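Local structure of cell wall surface anchor protein (Streptococcus agalactiae, 4Z1P) at residues A107-V112 / G166-I171; T234-L239 / V304-A309. The protein is a cell-wall-anchored surface adhesin with antigen I/II-type C-terminal domains, probably serving bacterial attachment. One frame throughout, in Å; residues are numbered along the deposited sequence.

Contact 1 (A107-V112 / G166-I171)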
ATOM      1  N   ALA A 107       1.481   1.410  33.823  1.00 16.61           N
ATOM      2  CA  ALA A 107       2.412   2.162  32.991  1.00 16.96           C
ATOM      3  C   ALA A 107       1.717   3.231  32.213  1.00 16.46           C
ATOM      4  O   ALA A 107       2.354   3.998  31.516  1.00 17.70           O
ATOM      5  CB  ALA A 107       3.200   1.252  32.034  1.00 16.74           C
ATOM      6  N   GLY A 108       0.408   3.258  32.258  1.00 16.61           N
ATOM      7  CA  GLY A 108      -0.330   4.258  31.519  1.00 19.20           C
ATOM      8  C   GLY A 108      -0.569   3.899  30.069  1.00 18.53           C
ATOM      9  O   GLY A 108      -0.851   4.772  29.277  1.00 19.42           O
ATOM     10  N   ILE A 109      -0.397   2.642  29.703  1.00 16.24           N
ATOM     11  CA  ILE A 109      -0.537   2.189  28.325  1.00 15.16           C
ATOM     12  C   ILE A 109      -1.872   1.425  28.175  1.00 16.28           C
ATOM     13  O   ILE A 109      -2.066   0.375  28.779  1.00 19.49           O
ATOM     14  CB  ILE A 109       0.597   1.229  27.973  1.00 15.49           C
ATOM     15  CG1 ILE A 109       1.954   1.876  28.173  1.00 16.28           C
ATOM     16  CG2 ILE A 109       0.528   0.750  26.537  1.00 18.26           C
ATOM     17  CD1 ILE A 109       2.070   3.223  27.475  1.00 16.39           C
ATOM     18  N   SER A 110      -2.725   1.907  27.301  1.00 14.75           N
ATOM     19  CA  SER A 110      -4.070   1.373  27.138  1.00 16.45           C
ATOM     20  C   SER A 110      -4.395   1.213  25.654  1.00 14.33           C
ATOM     21  O   SER A 110      -5.001   2.071  25.041  1.00 13.86           O
ATOM     22  CB  SER A 110      -5.106   2.308  27.812  1.00 19.36           C
ATOM     23  OG  SER A 110      -6.431   1.756  27.691  1.00 21.47           O
ATOM     24  N   PRO A 111      -3.942   0.101  25.050  1.00 15.72           N
ATOM     25  CA  PRO A 111      -4.110  -0.148  23.641  1.00 14.59           C
ATOM     26  C   PRO A 111      -5.557  -0.348  23.352  1.00 15.67           C
ATOM     27  O   PRO A 111      -6.265  -0.924  24.161  1.00 15.18           O
ATOM     28  CB  PRO A 111      -3.263  -1.433  23.411  1.00 16.72           C
ATOM     29  CG  PRO A 111      -2.393  -1.497  24.632  1.00 15.72           C
ATOM     30  CD  PRO A 111      -3.199  -0.976  25.730  1.00 14.05           C
ATOM     31  N   VAL A 112      -6.020   0.124  22.194  1.00 17.36           N
ATOM     32  CA  VAL A 112      -7.456   0.149  21.960  1.00 19.68           C
ATOM     33  C   VAL A 112      -7.960  -1.199  21.503  1.00 21.41           C
ATOM     34  O   VAL A 112      -9.133  -1.526  21.749  1.00 23.85           O
ATOM     35  CB  VAL A 112      -7.844   1.229  20.946  1.00 24.06           C
ATOM     36  CG1 VAL A 112      -7.432   0.897  19.532  1.00 23.62           C
ATOM     37  CG2 VAL A 112      -9.348   1.533  21.037  1.00 26.98           C
ATOM     38  N   GLY A 166       5.749   3.556  31.403  1.00 13.46           N
ATOM     39  CA  GLY A 166       5.337   3.594  30.007  1.00 13.48           C
ATOM     40  C   GLY A 166       5.706   4.794  29.166  1.00 15.18           C
ATOM     41  O   GLY A 166       5.611   5.938  29.623  1.00 14.62           O
ATOM     42  N   TYR A 167       6.158   4.580  27.937  1.00 11.84           N
ATOM     43  CA  TYR A 167       6.428   5.662  26.998  1.00 12.68           C
ATOM     44  C   TYR A 167       5.757   5.316  25.691  1.00 13.97           C
ATOM     45  O   TYR A 167       5.933   4.201  25.193  1.00 12.67           O
ATOM     46  CB  TYR A 167       7.966   5.904  26.844  1.00 12.83           C
ATOM     47  CG  TYR A 167       8.639   6.068  28.184  1.00 13.49           C
ATOM     48  CD1 TYR A 167       8.740   7.340  28.773  1.00 16.23           C
ATOM     49  CD2 TYR A 167       9.126   4.991  28.898  1.00 14.56           C
ATOM     50  CE1 TYR A 167       9.275   7.509  30.033  1.00 16.55           C
ATOM     51  CE2 TYR A 167       9.697   5.153  30.152  1.00 16.48           C
ATOM     52  CZ  TYR A 167       9.774   6.439  30.709  1.00 17.60           C
ATOM     53  OH  TYR A 167      10.367   6.656  31.930  1.00 17.66           O
ATOM     54  N   THR A 168       5.081   6.288  25.075  1.00 13.40           N
ATOM     55  CA  THR A 168       4.381   6.079  23.827  1.00 14.55           C
ATOM     56  C   THR A 168       5.112   6.803  22.751  1.00 14.83           C
ATOM     57  O   THR A 168       5.584   7.924  22.928  1.00 14.10           O
ATOM     58  CB  THR A 168       3.001   6.645  24.001  1.00 16.38           C
ATOM     59  OG1 THR A 168       2.443   5.992  25.158  1.00 21.49           O
ATOM     60  CG2 THR A 168       2.156   6.460  22.838  1.00 17.46           C
ATOM     61  N   GLY A 169       5.173   6.159  21.605  1.00 14.25           N
ATOM     62  CA  GLY A 169       5.868   6.681  20.455  1.00 14.29           C
ATOM     63  C   GLY A 169       4.938   7.283  19.466  1.00 15.51           C
ATOM     64  O   GLY A 169       3.775   7.543  19.760  1.00 16.27           O
ATOM     65  N   ASN A 170       5.478   7.560  18.313  1.00 15.20           N
ATOM     66  CA  ASN A 170       4.744   8.172  17.230  1.00 19.08           C
ATOM     67  C   ASN A 170       3.855   7.140  16.478  1.00 17.69           C
ATOM     68  O   ASN A 170       3.947   5.905  16.689  1.00 18.20           O
ATOM     69  CB  ASN A 170       5.734   8.853  16.284  1.00 18.42           C
ATOM     70  CG  ASN A 170       6.578   7.851  15.591  1.00 18.43           C
ATOM     71  OD1 ASN A 170       7.373   7.181  16.232  1.00 17.75           O
ATOM     72  ND2 ASN A 170       6.347   7.659  14.329  1.00 18.64           N
ATOM     73  N   ILE A 171       2.944   7.648  15.686  1.00 16.17           N
ATOM     74  CA  ILE A 171       1.998   6.818  14.966  1.00 17.71           C
ATOM     75  C   ILE A 171       2.240   7.074  13.523  1.00 19.39           C
ATOM     76  O   ILE A 171       2.047   8.205  13.068  1.00 20.23           O
ATOM     77  CB  ILE A 171       0.539   7.087  15.373  1.00 21.06           C
ATOM     78  CG1 ILE A 171       0.273   6.487  16.735  1.00 24.24           C
ATOM     79  CG2 ILE A 171      -0.498   6.448  14.429  1.00 20.83           C
ATOM     80  CD1 ILE A 171      -0.779   7.246  17.490  1.00 30.04           C
TER
HETATM   81  O   HOH W   1       4.535   5.221  33.621  1.00 21.33           O
HETATM   82  O   HOH W   2       2.449   6.450  30.297  1.00 32.23           O

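Contact 2 (T234-L239 / V304-A309)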
ATOM      1  N   THR A 234     -16.347 -11.321 -32.733  1.00 32.32           N
ATOM      2  CA  THR A 234     -17.325 -11.884 -33.681  1.00 32.71           C
ATOM      3  C   THR A 234     -18.156 -10.735 -34.243  1.00 33.57           C
ATOM      4  O   THR A 234     -18.703 -10.837 -35.336  1.00 31.20           O
ATOM      5  CB  THR A 234     -18.315 -12.834 -32.975  1.00 33.04           C
ATOM      6  OG1 THR A 234     -18.853 -12.194 -31.815  1.00 39.04           O
ATOM      7  CG2 THR A 234     -17.654 -14.137 -32.540  1.00 38.63           C
ATOM      8  N   HIS A 235     -18.282  -9.653 -33.472  1.00 27.71           N
ATOM      9  CA  HIS A 235     -19.157  -8.570 -33.846  1.00 25.76           C
ATOM     10  C   HIS A 235     -18.438  -7.241 -34.028  1.00 24.72           C
ATOM     11  O   HIS A 235     -18.973  -6.359 -34.726  1.00 24.30           O
ATOM     12  CB  HIS A 235     -20.305  -8.405 -32.826  1.00 26.47           C
ATOM     13  CG  HIS A 235     -21.270  -9.545 -32.765  1.00 27.53           C
ATOM     14  ND1 HIS A 235     -20.914 -10.813 -32.342  1.00 31.89           N
ATOM     15  CD2 HIS A 235     -22.619  -9.578 -32.956  1.00 30.58           C
ATOM     16  CE1 HIS A 235     -21.986 -11.586 -32.316  1.00 32.15           C
ATOM     17  NE2 HIS A 235     -23.035 -10.859 -32.674  1.00 32.19           N
ATOM     18  N   ASP A 236     -17.258  -7.080 -33.394  1.00 22.27           N
ATOM     19  CA  ASP A 236     -16.537  -5.819 -33.401  1.00 24.63           C
ATOM     20  C   ASP A 236     -15.206  -6.122 -34.068  1.00 23.13           C
ATOM     21  O   ASP A 236     -14.415  -6.971 -33.585  1.00 24.56           O
ATOM     22  CB  ASP A 236     -16.211  -5.267 -31.987  1.00 23.00           C
ATOM     23  CG  ASP A 236     -17.358  -4.533 -31.323  1.00 23.78           C
ATOM     24  OD1 ASP A 236     -18.346  -4.165 -31.975  1.00 22.64           O
ATOM     25  OD2 ASP A 236     -17.273  -4.358 -30.087  1.00 21.88           O
ATOM     26  N   LEU A 237     -14.968  -5.409 -35.163  1.00 21.62           N
ATOM     27  CA  LEU A 237     -13.677  -5.414 -35.894  1.00 22.13           C
ATOM     28  C   LEU A 237     -12.770  -4.304 -35.334  1.00 20.37           C
ATOM     29  O   LEU A 237     -13.089  -3.151 -35.398  1.00 18.40           O
ATOM     30  CB  LEU A 237     -13.906  -5.201 -37.414  1.00 22.69           C
ATOM     31  CG  LEU A 237     -12.644  -5.098 -38.303  1.00 24.88           C
ATOM     32  CD1 LEU A 237     -11.840  -6.407 -38.284  1.00 26.00           C
ATOM     33  CD2 LEU A 237     -13.101  -4.755 -39.713  1.00 26.24           C
ATOM     34  N   TYR A 238     -11.699  -4.689 -34.665  1.00 20.08           N
ATOM     35  CA  TYR A 238     -10.757  -3.712 -34.106  1.00 20.55           C
ATOM     36  C   TYR A 238     -10.107  -2.935 -35.217  1.00 22.97           C
ATOM     37  O   TYR A 238      -9.606  -3.530 -36.161  1.00 23.59           O
ATOM     38  CB  TYR A 238      -9.673  -4.416 -33.249  1.00 20.37           C
ATOM     39  CG  TYR A 238      -8.616  -3.490 -32.786  1.00 21.61           C
ATOM     40  CD1 TYR A 238      -8.894  -2.488 -31.828  1.00 21.30           C
ATOM     41  CD2 TYR A 238      -7.329  -3.568 -33.310  1.00 22.92           C
ATOM     42  CE1 TYR A 238      -7.920  -1.581 -31.446  1.00 20.46           C
ATOM     43  CE2 TYR A 238      -6.321  -2.716 -32.876  1.00 23.55           C
ATOM     44  CZ  TYR A 238      -6.639  -1.719 -31.941  1.00 21.85           C
ATOM     45  OH  TYR A 238      -5.656  -0.875 -31.544  1.00 20.88           O
ATOM     46  N   LEU A 239     -10.117  -1.629 -35.103  1.00 20.97           N
ATOM     47  CA  LEU A 239      -9.495  -0.748 -36.075  1.00 22.82           C
ATOM     48  C   LEU A 239      -8.261  -0.093 -35.545  1.00 23.30           C
ATOM     49  O   LEU A 239      -7.233  -0.136 -36.213  1.00 23.10           O
ATOM     50  CB  LEU A 239     -10.482   0.326 -36.518  1.00 23.34           C
ATOM     51  CG  LEU A 239     -11.756  -0.249 -37.178  1.00 22.91           C
ATOM     52  CD1 LEU A 239     -12.658   0.903 -37.495  1.00 25.83           C
ATOM     53  CD2 LEU A 239     -11.411  -0.996 -38.436  1.00 23.60           C
ATOM     54  N   VAL A 304     -13.716   0.553 -33.105  1.00 18.87           N
ATOM     55  CA  VAL A 304     -14.034  -0.707 -33.713  1.00 18.71           C
ATOM     56  C   VAL A 304     -15.152  -0.439 -34.734  1.00 20.48           C
ATOM     57  O   VAL A 304     -15.821   0.594 -34.685  1.00 21.23           O
ATOM     58  CB  VAL A 304     -14.520  -1.791 -32.695  1.00 19.60           C
ATOM     59  CG1 VAL A 304     -13.468  -2.040 -31.636  1.00 19.22           C
ATOM     60  CG2 VAL A 304     -15.874  -1.454 -32.101  1.00 19.61           C
ATOM     61  N   LYS A 305     -15.366  -1.411 -35.615  1.00 20.80           N
ATOM     62  CA  LYS A 305     -16.454  -1.308 -36.579  1.00 21.67           C
ATOM     63  C   LYS A 305     -17.373  -2.481 -36.303  1.00 19.50           C
ATOM     64  O   LYS A 305     -16.888  -3.590 -36.132  1.00 20.75           O
ATOM     65  CB  LYS A 305     -15.874  -1.397 -38.011  1.00 23.56           C
ATOM     66  CG  LYS A 305     -16.882  -0.954 -39.077  1.00 28.94           C
ATOM     67  CD  LYS A 305     -16.365  -1.218 -40.481  1.00 31.00           C
ATOM     68  CE  LYS A 305     -17.025  -0.321 -41.486  1.00 35.61           C
ATOM     69  NZ  LYS A 305     -16.105  -0.366 -42.620  1.00 39.33           N
ATOM     70  N   ARG A 306     -18.690  -2.220 -36.319  1.00 18.06           N
ATOM     71  CA  ARG A 306     -19.723  -3.193 -36.092  1.00 19.46           C
ATOM     72  C   ARG A 306     -19.933  -3.982 -37.371  1.00 22.50           C
ATOM     73  O   ARG A 306     -20.422  -3.474 -38.367  1.00 22.86           O
ATOM     74  CB  ARG A 306     -21.021  -2.493 -35.619  1.00 20.53           C
ATOM     75  CG  ARG A 306     -22.220  -3.404 -35.234  1.00 22.64           C
ATOM     76  CD  ARG A 306     -21.870  -4.536 -34.238  1.00 23.05           C
ATOM     77  NE  ARG A 306     -21.034  -4.015 -33.147  1.00 24.50           N
ATOM     78  CZ  ARG A 306     -21.489  -3.230 -32.163  1.00 23.27           C
ATOM     79  NH1 ARG A 306     -22.773  -2.948 -32.115  1.00 21.43           N
ATOM     80  NH2 ARG A 306     -20.652  -2.743 -31.225  1.00 22.36           N
ATOM     81  N   ILE A 307     -19.573  -5.241 -37.334  1.00 23.46           N
ATOM     82  CA  ILE A 307     -19.648  -6.051 -38.533  1.00 26.25           C
ATOM     83  C   ILE A 307     -20.542  -7.258 -38.379  1.00 26.22           C
ATOM     84  O   ILE A 307     -20.529  -8.132 -39.232  1.00 28.16           O
ATOM     85  CB  ILE A 307     -18.264  -6.512 -39.004  1.00 27.96           C
ATOM     86  CG1 ILE A 307     -17.511  -7.209 -37.851  1.00 30.54           C
ATOM     87  CG2 ILE A 307     -17.542  -5.334 -39.610  1.00 28.51           C
ATOM     88  CD1 ILE A 307     -16.195  -7.789 -38.310  1.00 34.66           C
ATOM     89  N   LYS A 308     -21.360  -7.309 -37.333  1.00 24.07           N
ATOM     90  CA  LYS A 308     -22.348  -8.401 -37.243  1.00 25.58           C
ATOM     91  C   LYS A 308     -23.474  -7.984 -36.338  1.00 28.67           C
ATOM     92  O   LYS A 308     -23.274  -7.173 -35.386  1.00 29.26           O
ATOM     93  CB  LYS A 308     -21.682  -9.729 -36.823  1.00 28.22           C
ATOM     94  CG  LYS A 308     -22.513 -11.017 -36.986  1.00 30.49           C
ATOM     95  CD  LYS A 308     -21.784 -12.204 -36.357  1.00 31.46           C
ATOM     96  CE  LYS A 308     -22.336 -13.555 -36.775  1.00 36.49           C
ATOM     97  NZ  LYS A 308     -23.476 -13.960 -35.917  1.00 36.71           N
ATOM     98  N   ALA A 309     -24.676  -8.469 -36.661  1.00 29.01           N
ATOM     99  CA  ALA A 309     -25.863  -8.139 -35.903  1.00 30.68           C
ATOM    100  C   ALA A 309     -25.862  -8.878 -34.563  1.00 30.13           C
ATOM    101  O   ALA A 309     -25.293  -9.969 -34.439  1.00 31.49           O
ATOM    102  CB  ALA A 309     -27.129  -8.484 -36.685  1.00 34.06           C
TER

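Contact 1 (A107-V112 / G166-I171)
Ile109 reaches strand 166-171 with the end of its longer branch. CB keeps its distance from the strand; from it CG1 leaves anti to the carbonyl carbon (chi1 -58°) and turns toward Gly166 CA, 4.2 Å away, and the bend at chi2 (-51°) brings CD1 against Thr168. There CD1 makes its closest touch, 3.6 Å from Thr168 OG1, the two side chains passing in opposite directions. The same methyl stands 4.1 Å from Gly166 CA. Beside this methyl-to-oxygen contact, Ala107 CB rests 3.5 Å from Gly166 N, and Ala107 O receives a CA-H...O contact from Gly166 CA at 3.4 Å. Two waters bridge the segments. One accepts from Gly166 N at 3.0 Å and donates to Ala107 O; the other gives one hydrogen to Ala107 O at 2.7 Å and one to Gly166 O at 3.3 Å. Gly108, with positive phi, closes helix 98-106 in a Schellman motif and turns the chain into the loop carrying Ile109. That loop leads on to strand 115-120, while strand 165-177 is an outermost strand of the same antiparallel sheet. Ala107 and Ile109 also touch Ile161, so the segment following helix 98-106 rests on strands 153-162 and 165-177.

Contact 2 (T234-L239 / V304-A309)
Thr234 O meets the aliphatic chain of Lys308, 3.5 Å from Lys308 CB. Next, His235 receives the same lysine over one face of its ring: Lys308 CD stands 4.1 Å from the ring centroid, 11° off the normal, a CH-pi contact. His235 O accepts from Ile307 N at 2.9 Å, beyond the end of the paired strands. Asp236, in a non-hydrogen-bonded antiparallel pair with Arg306, forms the salt bridge. With CG opposite the backbone N (chi1 -176°), the Arg306 chain bends at chi2 and chi3, and NE and NH2 approach side-on, both to Asp236 OD1, at 2.9 and 2.8 Å. NH2 uses the syn lone pair of OD1 and NE comes nearly along the C-O axis, both bonds clearly bent. The carboxylate and guanidinium planes are nearly coplanar, 29° apart, and Val304 CG2 packs against Asp236 CG. Leu237 exchanges two backbone bonds with Lys305, Leu237 N to Lys305 O at 2.8 Å and Lys305 N to Leu237 O at 2.9 Å; its CB touches Ile307 CD1 at 3.6 Å. Tyr238 pairs with Val304 and turns its ring to Tyr271, while Leu239 CD1 lies over Lys305 CB. Asp236 OD2 bonds to Tyr207 OH and Arg306 NH1 to Thr332 and Thr334, holding both groups at several points; the two donors on OD1 would probably offset the cost of burying the carboxylate and favour its charged form.

Contact 1 and contact 2 lie on opposite sides of the centre of an elongated chain, their centres 64 Å apart and their nearest atoms about 46 Å apart, so neither touches the other. They follow in series, one in each of two consecutive antigen I/II-type regions. Each region holds one four-stranded and one five-stranded antiparallel sheet, and each kind of sheet keeps its strand order from one region to the next (1-2-4-3 and 2-3-1-4-5). Contact 1 sets a loop against an outermost strand of the first five-stranded sheet; contact 2 is strand pairing inside the second four-stranded sheet, between outermost strand 236-245 and its neighbour 298-306.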